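Local coordinates for protein alpha-galactosidase (Lactobacillus brevis, PDB 3MI6) that probably hydrolyses terminal, non-reducing alpha-D-galactose residues from alpha-D-galactosides, as a member of glycosyl hydrolase family 36, at residues A666-L671 / T680-K685; Y712-I717 / Q730-T735. One frame throughout, in Å; residues are numbered along the deposited sequence.

Interaction 1: residues A666-L671 / T680-K685; sequences AARYQL and TRFYFK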
ATOM      1  N   ALA D 666      20.412 -10.372  23.723  1.00 32.74           N
ATOM      2  CA  ALA D 666      19.246 -10.161  22.871  1.00 30.52           C
ATOM      3  C   ALA D 666      17.978 -10.381  23.683  1.00 30.20           C
ATOM      4  O   ALA D 666      17.988 -11.045  24.716  1.00 29.87           O
ATOM      5  CB  ALA D 666      19.281 -11.110  21.682  1.00 28.54           C
ATOM      6  N   ALA D 667      16.879  -9.806  23.229  1.00 29.12           N
ATOM      7  CA  ALA D 667      15.629  -9.990  23.936  1.00 27.73           C
ATOM      8  C   ALA D 667      14.525  -9.961  22.925  1.00 28.44           C
ATOM      9  O   ALA D 667      14.540  -9.121  22.040  1.00 30.55           O
ATOM     10  CB  ALA D 667      15.435  -8.904  24.958  1.00 27.92           C
ATOM     11  N   ARG D 668      13.593 -10.904  23.048  1.00 27.10           N
ATOM     12  CA  ARG D 668      12.384 -10.942  22.244  1.00 26.50           C
ATOM     13  C   ARG D 668      11.187 -10.849  23.189  1.00 29.42           C
ATOM     14  O   ARG D 668      11.068 -11.617  24.139  1.00 30.73           O
ATOM     15  CB  ARG D 668      12.332 -12.241  21.467  1.00 25.92           C
ATOM     16  CG  ARG D 668      11.206 -12.381  20.511  1.00 24.31           C
ATOM     17  CD  ARG D 668      11.345 -13.720  19.802  1.00 26.70           C
ATOM     18  NE  ARG D 668      10.349 -13.922  18.756  1.00 28.16           N
ATOM     19  CZ  ARG D 668       9.195 -14.564  18.934  1.00 30.31           C
ATOM     20  NH1 ARG D 668       8.886 -15.068  20.119  1.00 31.23           N
ATOM     21  NH2 ARG D 668       8.346 -14.690  17.925  1.00 31.08           N
ATOM     22  N   TYR D 669      10.307  -9.892  22.937  1.00 28.98           N
ATOM     23  CA  TYR D 669       9.098  -9.730  23.721  1.00 29.03           C
ATOM     24  C   TYR D 669       7.906  -9.955  22.812  1.00 28.88           C
ATOM     25  O   TYR D 669       7.821  -9.369  21.743  1.00 30.40           O
ATOM     26  CB  TYR D 669       9.028  -8.311  24.312  1.00 31.62           C
ATOM     27  CG  TYR D 669      10.325  -7.823  24.918  1.00 30.00           C
ATOM     28  CD1 TYR D 669      10.546  -7.926  26.273  1.00 30.55           C
ATOM     29  CD2 TYR D 669      11.334  -7.283  24.128  1.00 29.53           C
ATOM     30  CE1 TYR D 669      11.723  -7.505  26.831  1.00 31.03           C
ATOM     31  CE2 TYR D 669      12.517  -6.855  24.678  1.00 27.45           C
ATOM     32  CZ  TYR D 669      12.706  -6.964  26.034  1.00 30.04           C
ATOM     33  OH  TYR D 669      13.881  -6.540  26.630  1.00 32.16           O
ATOM     34  N   GLN D 670       6.981 -10.808  23.224  1.00 31.95           N
ATOM     35  CA  GLN D 670       5.749 -10.960  22.473  1.00 32.13           C
ATOM     36  C   GLN D 670       4.637 -10.415  23.341  1.00 33.30           C
ATOM     37  O   GLN D 670       4.578 -10.723  24.544  1.00 31.34           O
ATOM     38  CB  GLN D 670       5.500 -12.417  22.118  1.00 29.58           C
ATOM     39  CG  GLN D 670       4.318 -12.642  21.189  1.00 35.17           C
ATOM     40  CD  GLN D 670       4.069 -14.135  20.901  1.00 42.05           C
ATOM     41  OE1 GLN D 670       3.849 -14.927  21.832  1.00 40.25           O
ATOM     42  NE2 GLN D 670       4.113 -14.519  19.609  1.00 35.70           N
ATOM     43  N   LEU D 671       3.766  -9.595  22.755  1.00 32.38           N
ATOM     44  CA  LEU D 671       2.701  -9.003  23.553  1.00 35.04           C
ATOM     45  C   LEU D 671       1.551  -9.988  23.827  1.00 37.32           C
ATOM     46  O   LEU D 671       1.125 -10.162  24.975  1.00 36.51           O
ATOM     47  CB  LEU D 671       2.185  -7.721  22.916  1.00 33.00           C
ATOM     48  CG  LEU D 671       3.196  -6.584  22.755  1.00 36.23           C
ATOM     49  CD1 LEU D 671       2.532  -5.379  22.083  1.00 34.84           C
ATOM     50  CD2 LEU D 671       3.799  -6.188  24.089  1.00 31.73           C
ATOM     51  N   THR D 680       9.388 -20.467  16.089  1.00 33.31           N
ATOM     52  CA  THR D 680      10.055 -19.194  16.239  1.00 34.82           C
ATOM     53  C   THR D 680      11.491 -19.299  15.764  1.00 35.31           C
ATOM     54  O   THR D 680      12.233 -20.186  16.183  1.00 34.85           O
ATOM     55  CB  THR D 680      10.078 -18.723  17.707  1.00 37.21           C
ATOM     56  OG1 THR D 680       8.742 -18.477  18.160  1.00 34.99           O
ATOM     57  CG2 THR D 680      10.913 -17.444  17.834  1.00 33.98           C
ATOM     58  N   ARG D 681      11.880 -18.393  14.879  1.00 33.34           N
ATOM     59  CA  ARG D 681      13.294 -18.217  14.612  1.00 33.08           C
ATOM     60  C   ARG D 681      13.733 -16.788  14.879  1.00 32.62           C
ATOM     61  O   ARG D 681      13.284 -15.852  14.216  1.00 32.56           O
ATOM     62  CB  ARG D 681      13.685 -18.631  13.198  1.00 33.26           C
ATOM     63  CG  ARG D 681      15.191 -18.769  13.086  1.00 34.10           C
ATOM     64  CD  ARG D 681      15.616 -19.667  11.982  1.00 32.43           C
ATOM     65  NE  ARG D 681      14.859 -20.901  11.927  1.00 30.43           N
ATOM     66  CZ  ARG D 681      15.015 -21.783  10.953  1.00 34.59           C
ATOM     67  NH1 ARG D 681      15.904 -21.541   9.989  1.00 31.72           N
ATOM     68  NH2 ARG D 681      14.288 -22.895  10.937  1.00 34.11           N
ATOM     69  N   PHE D 682      14.617 -16.645  15.859  1.00 31.43           N
ATOM     70  CA  PHE D 682      15.227 -15.367  16.180  1.00 33.25           C
ATOM     71  C   PHE D 682      16.530 -15.118  15.401  1.00 30.93           C
ATOM     72  O   PHE D 682      17.428 -15.943  15.434  1.00 31.15           O
ATOM     73  CB  PHE D 682      15.505 -15.309  17.676  1.00 31.24           C
ATOM     74  CG  PHE D 682      16.031 -13.991  18.117  1.00 32.12           C
ATOM     75  CD1 PHE D 682      15.257 -12.851  17.977  1.00 31.66           C
ATOM     76  CD2 PHE D 682      17.293 -13.881  18.652  1.00 30.76           C
ATOM     77  CE1 PHE D 682      15.731 -11.626  18.370  1.00 32.83           C
ATOM     78  CE2 PHE D 682      17.776 -12.658  19.041  1.00 34.68           C
ATOM     79  CZ  PHE D 682      16.994 -11.523  18.899  1.00 34.24           C
ATOM     80  N   TYR D 683      16.641 -13.992  14.705  1.00 30.06           N
ATOM     81  CA  TYR D 683      17.869 -13.704  13.951  1.00 31.56           C
ATOM     82  C   TYR D 683      18.782 -12.665  14.616  1.00 32.09           C
ATOM     83  O   TYR D 683      18.568 -11.457  14.462  1.00 34.35           O
ATOM     84  CB  TYR D 683      17.551 -13.207  12.538  1.00 30.24           C
ATOM     85  CG  TYR D 683      16.895 -14.210  11.654  1.00 33.45           C
ATOM     86  CD1 TYR D 683      15.512 -14.355  11.650  1.00 33.70           C
ATOM     87  CD2 TYR D 683      17.651 -15.018  10.792  1.00 33.89           C
ATOM     88  CE1 TYR D 683      14.898 -15.289  10.819  1.00 32.61           C
ATOM     89  CE2 TYR D 683      17.043 -15.952   9.958  1.00 29.73           C
ATOM     90  CZ  TYR D 683      15.671 -16.078   9.981  1.00 29.82           C
ATOM     91  OH  TYR D 683      15.055 -16.981   9.165  1.00 31.80           O
ATOM     92  N   PHE D 684      19.811 -13.108  15.326  1.00 30.36           N
ATOM     93  CA  PHE D 684      20.760 -12.155  15.907  1.00 30.96           C
ATOM     94  C   PHE D 684      21.367 -11.235  14.835  1.00 33.10           C
ATOM     95  O   PHE D 684      21.494 -11.617  13.659  1.00 32.73           O
ATOM     96  CB  PHE D 684      21.868 -12.887  16.667  1.00 28.74           C
ATOM     97  CG  PHE D 684      21.371 -13.697  17.832  1.00 30.40           C
ATOM     98  CD1 PHE D 684      20.775 -14.932  17.631  1.00 29.01           C
ATOM     99  CD2 PHE D 684      21.502 -13.227  19.132  1.00 30.49           C
ATOM    100  CE1 PHE D 684      20.321 -15.683  18.697  1.00 28.98           C
ATOM    101  CE2 PHE D 684      21.037 -13.972  20.199  1.00 30.85           C
ATOM    102  CZ  PHE D 684      20.444 -15.193  19.985  1.00 30.57           C
ATOM    103  N   LYS D 685      21.714 -10.016  15.246  1.00 33.84           N
ATOM    104  CA  LYS D 685      22.516  -9.114  14.427  1.00 31.30           C
ATOM    105  C   LYS D 685      23.765  -8.685  15.211  1.00 33.86           C
ATOM    106  O   LYS D 685      23.868  -8.891  16.427  1.00 30.06           O
ATOM    107  CB  LYS D 685      21.721  -7.869  14.018  1.00 29.87           C
ATOM    108  CG  LYS D 685      20.242  -8.079  13.741  1.00 30.43           C
ATOM    109  CD  LYS D 685      20.005  -8.978  12.563  1.00 35.17           C
ATOM    110  CE  LYS D 685      19.155  -8.302  11.525  1.00 38.35           C
ATOM    111  NZ  LYS D 685      18.021  -9.182  11.149  1.00 42.07           N
TER
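Arg-668 and Thr-680 reach towards each other from two facing strands, 663-670 and 680-682. The methyl CG2 of Thr-680 sits over the centre of one face of the Arg-668 guanidinium, with CG2 3.5 Å from CZ. This is contact through the flat face, not a hydrogen bond: Thr-680 OG1 stays 3.8 Å from Arg-668 NH2. The arginine chain is extended as far as NE. CG lies anti to the backbone N (chi1 -175°), and chi2 and chi3 are also near 180°, which carries the guanidinium across to the other strand. Its NH1 is hydrogen-bonded to Gln-730 OE1 on the neighbouring strand 728-736. A leucine here would probably leave Gln-730 OE1 without its donor and the Thr-680 methyl without the flat group it rests on.

Phe-682 buries the next largest area. Its CE2 is 3.4 Å from Ala-666 CB, and its CD1 lies 4.4 Å from Arg-668 CD. The Phe-682 ring therefore touches both Ala-666 and Arg-668, whose side chains point toward segment 680-685. Phe-684 adds a second ring beside Ala-666, with CE2 3.7 Å from CB. The two phenylalanines also meet each other: CE2 of Phe-682 stands 3.6 Å above the centre of the Phe-684 ring. Ala-666 CB thus touches both rings.

No hydrogen bond joins the two segments. Their strand axes pass 10.0 Å apart at 144°, a spacing of sheets packed face to face. Such layering of two antiparallel sheets through their side chains is typical of a beta-sandwich, here in the C-terminal domain.

Interaction 2: residues Y712-I717 / Q730-T735; sequences YFVPTI and QLFVVT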
ATOM      1  N   TYR D 712      18.130 -18.787  15.136  1.00 30.21           N
ATOM      2  CA  TYR D 712      18.144 -19.618  16.321  1.00 31.03           C
ATOM      3  C   TYR D 712      16.702 -20.044  16.573  1.00 33.28           C
ATOM      4  O   TYR D 712      15.794 -19.213  16.604  1.00 30.73           O
ATOM      5  CB  TYR D 712      18.702 -18.826  17.502  1.00 29.94           C
ATOM      6  CG  TYR D 712      18.997 -19.628  18.747  1.00 31.82           C
ATOM      7  CD1 TYR D 712      18.297 -19.388  19.929  1.00 32.07           C
ATOM      8  CD2 TYR D 712      19.985 -20.605  18.758  1.00 30.39           C
ATOM      9  CE1 TYR D 712      18.562 -20.111  21.081  1.00 28.69           C
ATOM     10  CE2 TYR D 712      20.257 -21.329  19.910  1.00 29.73           C
ATOM     11  CZ  TYR D 712      19.538 -21.076  21.064  1.00 29.82           C
ATOM     12  OH  TYR D 712      19.785 -21.781  22.211  1.00 32.47           O
ATOM     13  N   PHE D 713      16.484 -21.348  16.694  1.00 32.99           N
ATOM     14  CA  PHE D 713      15.161 -21.848  16.999  1.00 32.90           C
ATOM     15  C   PHE D 713      14.831 -21.513  18.448  1.00 33.67           C
ATOM     16  O   PHE D 713      15.633 -21.763  19.355  1.00 32.55           O
ATOM     17  CB  PHE D 713      15.090 -23.357  16.769  1.00 35.28           C
ATOM     18  CG  PHE D 713      13.769 -23.960  17.134  1.00 35.17           C
ATOM     19  CD1 PHE D 713      13.409 -24.114  18.462  1.00 33.93           C
ATOM     20  CD2 PHE D 713      12.895 -24.383  16.156  1.00 35.92           C
ATOM     21  CE1 PHE D 713      12.202 -24.660  18.812  1.00 34.83           C
ATOM     22  CE2 PHE D 713      11.672 -24.934  16.503  1.00 37.39           C
ATOM     23  CZ  PHE D 713      11.330 -25.073  17.838  1.00 34.80           C
ATOM     24  N   VAL D 714      13.653 -20.941  18.666  1.00 33.92           N
ATOM     25  CA  VAL D 714      13.213 -20.667  20.021  1.00 34.80           C
ATOM     26  C   VAL D 714      11.929 -21.409  20.369  1.00 36.74           C
ATOM     27  O   VAL D 714      10.935 -21.318  19.647  1.00 39.27           O
ATOM     28  CB  VAL D 714      12.999 -19.180  20.259  1.00 34.22           C
ATOM     29  CG1 VAL D 714      12.702 -18.935  21.733  1.00 32.78           C
ATOM     30  CG2 VAL D 714      14.231 -18.430  19.854  1.00 34.96           C
ATOM     31  N   PRO D 715      11.961 -22.161  21.479  1.00 37.49           N
ATOM     32  CA  PRO D 715      10.806 -22.823  22.090  1.00 37.09           C
ATOM     33  C   PRO D 715       9.548 -21.973  22.031  1.00 39.18           C
ATOM     34  O   PRO D 715       9.559 -20.785  22.381  1.00 37.92           O
ATOM     35  CB  PRO D 715      11.227 -22.954  23.550  1.00 35.10           C
ATOM     36  CG  PRO D 715      12.693 -23.141  23.482  1.00 35.75           C
ATOM     37  CD  PRO D 715      13.183 -22.352  22.279  1.00 38.99           C
ATOM     38  N   THR D 716       8.467 -22.595  21.584  1.00 38.86           N
ATOM     39  CA  THR D 716       7.154 -21.989  21.648  1.00 39.60           C
ATOM     40  C   THR D 716       6.779 -21.626  23.101  1.00 37.69           C
ATOM     41  O   THR D 716       7.202 -22.286  24.052  1.00 35.78           O
ATOM     42  CB  THR D 716       6.112 -22.941  21.031  1.00 38.88           C
ATOM     43  OG1 THR D 716       6.569 -23.355  19.734  1.00 42.47           O
ATOM     44  CG2 THR D 716       4.787 -22.254  20.887  1.00 36.70           C
ATOM     45  N   ILE D 717       6.002 -20.559  23.253  1.00 34.13           N
ATOM     46  CA  ILE D 717       5.459 -20.186  24.542  1.00 36.87           C
ATOM     47  C   ILE D 717       4.173 -20.967  24.835  1.00 38.78           C
ATOM     48  O   ILE D 717       3.149 -20.770  24.177  1.00 37.20           O
ATOM     49  CB  ILE D 717       5.211 -18.672  24.605  1.00 38.09           C
ATOM     50  CG1 ILE D 717       6.509 -17.931  24.279  1.00 35.94           C
ATOM     51  CG2 ILE D 717       4.676 -18.268  25.975  1.00 36.53           C
ATOM     52  CD1 ILE D 717       6.302 -16.726  23.402  1.00 38.08           C
ATOM     53  N   GLN D 730      11.735 -13.524  26.096  1.00 33.23           N
ATOM     54  CA  GLN D 730      12.811 -14.473  25.920  1.00 30.28           C
ATOM     55  C   GLN D 730      14.138 -13.706  25.827  1.00 30.40           C
ATOM     56  O   GLN D 730      14.330 -12.871  24.945  1.00 28.17           O
ATOM     57  CB  GLN D 730      12.551 -15.300  24.669  1.00 28.88           C
ATOM     58  CG  GLN D 730      11.322 -16.177  24.788  1.00 30.34           C
ATOM     59  CD  GLN D 730      10.584 -16.367  23.471  1.00 32.87           C
ATOM     60  OE1 GLN D 730      10.372 -15.423  22.708  1.00 34.15           O
ATOM     61  NE2 GLN D 730      10.162 -17.589  23.216  1.00 36.12           N
ATOM     62  N   LEU D 731      15.033 -14.000  26.763  1.00 29.43           N
ATOM     63  CA  LEU D 731      16.332 -13.370  26.874  1.00 28.39           C
ATOM     64  C   LEU D 731      17.403 -14.329  26.370  1.00 32.54           C
ATOM     65  O   LEU D 731      17.304 -15.536  26.564  1.00 37.57           O
ATOM     66  CB  LEU D 731      16.604 -13.069  28.335  1.00 31.12           C
ATOM     67  CG  LEU D 731      17.093 -11.700  28.788  1.00 34.43           C
ATOM     68  CD1 LEU D 731      16.214 -10.568  28.262  1.00 31.76           C
ATOM     69  CD2 LEU D 731      17.114 -11.717  30.299  1.00 35.04           C
ATOM     70  N   PHE D 732      18.433 -13.780  25.739  1.00 32.31           N
ATOM     71  CA  PHE D 732      19.489 -14.555  25.121  1.00 30.26           C
ATOM     72  C   PHE D 732      20.869 -13.964  25.443  1.00 34.52           C
ATOM     73  O   PHE D 732      21.296 -12.993  24.812  1.00 34.56           O
ATOM     74  CB  PHE D 732      19.299 -14.539  23.613  1.00 29.79           C
ATOM     75  CG  PHE D 732      18.010 -15.145  23.159  1.00 32.46           C
ATOM     76  CD1 PHE D 732      17.869 -16.521  23.062  1.00 32.47           C
ATOM     77  CD2 PHE D 732      16.940 -14.345  22.793  1.00 31.60           C
ATOM     78  CE1 PHE D 732      16.680 -17.076  22.629  1.00 31.46           C
ATOM     79  CE2 PHE D 732      15.746 -14.912  22.355  1.00 31.28           C
ATOM     80  CZ  PHE D 732      15.617 -16.266  22.281  1.00 28.28           C
ATOM     81  N   VAL D 733      21.562 -14.547  26.417  1.00 32.66           N
ATOM     82  CA  VAL D 733      22.924 -14.139  26.748  1.00 32.43           C
ATOM     83  C   VAL D 733      23.946 -14.857  25.862  1.00 34.25           C
ATOM     84  O   VAL D 733      24.078 -16.085  25.911  1.00 34.59           O
ATOM     85  CB  VAL D 733      23.240 -14.459  28.210  1.00 32.40           C
ATOM     86  CG1 VAL D 733      24.634 -13.996  28.566  1.00 30.35           C
ATOM     87  CG2 VAL D 733      22.200 -13.835  29.125  1.00 33.65           C
ATOM     88  N   VAL D 734      24.669 -14.089  25.059  1.00 32.73           N
ATOM     89  CA  VAL D 734      25.584 -14.658  24.076  1.00 32.84           C
ATOM     90  C   VAL D 734      27.029 -14.513  24.513  1.00 34.75           C
ATOM     91  O   VAL D 734      27.520 -13.409  24.686  1.00 39.00           O
ATOM     92  CB  VAL D 734      25.416 -13.984  22.707  1.00 33.08           C
ATOM     93  CG1 VAL D 734      26.381 -14.577  21.703  1.00 32.28           C
ATOM     94  CG2 VAL D 734      23.990 -14.127  22.222  1.00 32.47           C
ATOM     95  N   THR D 735      27.707 -15.639  24.699  1.00 37.27           N
ATOM     96  CA  THR D 735      29.103 -15.637  25.121  1.00 38.12           C
ATOM     97  C   THR D 735      29.992 -16.219  24.037  1.00 35.71           C
ATOM     98  O   THR D 735      29.713 -17.294  23.504  1.00 34.37           O
ATOM     99  CB  THR D 735      29.335 -16.504  26.387  1.00 39.70           C
ATOM    100  OG1 THR D 735      28.514 -16.042  27.460  1.00 41.68           O
ATOM    101  CG2 THR D 735      30.803 -16.452  26.820  1.00 39.15           C
TER
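Gln-730 opens the contact by bringing the nitrogen end of its amide to Val-714. NE2 comes within 3.2 Å of Val-714 CG1, and the two side chains approach from opposite directions. The same nitrogen is 3.8 Å from CG1 of Ile-717, whose side chain reaches it at a slant. It also lies 3.4 Å from Pro-715 O, but the angle is too poor for a hydrogen bond. The Gln-730 chain sets out with CG anti to the carbonyl carbon (chi1 -65°) and bends at chi2, which brings NE2 close to all three residues. The other end of the amide is engaged, since OE1 accepts a hydrogen bond from Arg-668 NH1.

Two residues on, Phe-732 also points toward segment 712-717. Its CZ is 3.5 Å from Val-714 CG2, while Val-714 CG1 lies at the ring edge, in plane. CG1 of this valine thus touches both the amide and the ring, and CG2 meets the ring. Further round, Phe-732 CE1 comes to the edge of the Tyr-712 ring, near its plane, 3.9 Å from Tyr-712 CE1. The planes of this oblique pair stand at 89°, with centroids 6.0 Å apart. Tyr-712 OH is held by Asp-698. Asn-48 of a second subunit packs on Tyr-712 and Phe-713, and Thr-716 OG1 is hydrogen-bonded to Glu-53 of that subunit.

No hydrogen bond joins the two segments. Their hold is probably van der Waals packing, with a polar amide lying among apolar groups while Gln-730 OE1 and Tyr-712 OH bond to other residues.

In the fold
Interactions 1 and 2 join the same two sheets. Strands 663-670 and 728-736 are neighbours in the larger sheet, and 680-682 pairs with 712-714 in the smaller. Their centres are about 7 Å apart. Backbone bonds tie them within each layer: Arg-668 O to Gln-730 N at 2.8 Å, and Phe-682 N to Tyr-712 O at 2.9 Å. Between the layers, the rings of Phe-682 and Phe-732 meet nearly parallel. Interaction 1 is the more buried and has a charged group at one end. Interaction 2 is partly buried and has one exposed residue, Pro-715. More of it borders the second subunit, which interaction 1 touches too. Both lie away from the predicted active site.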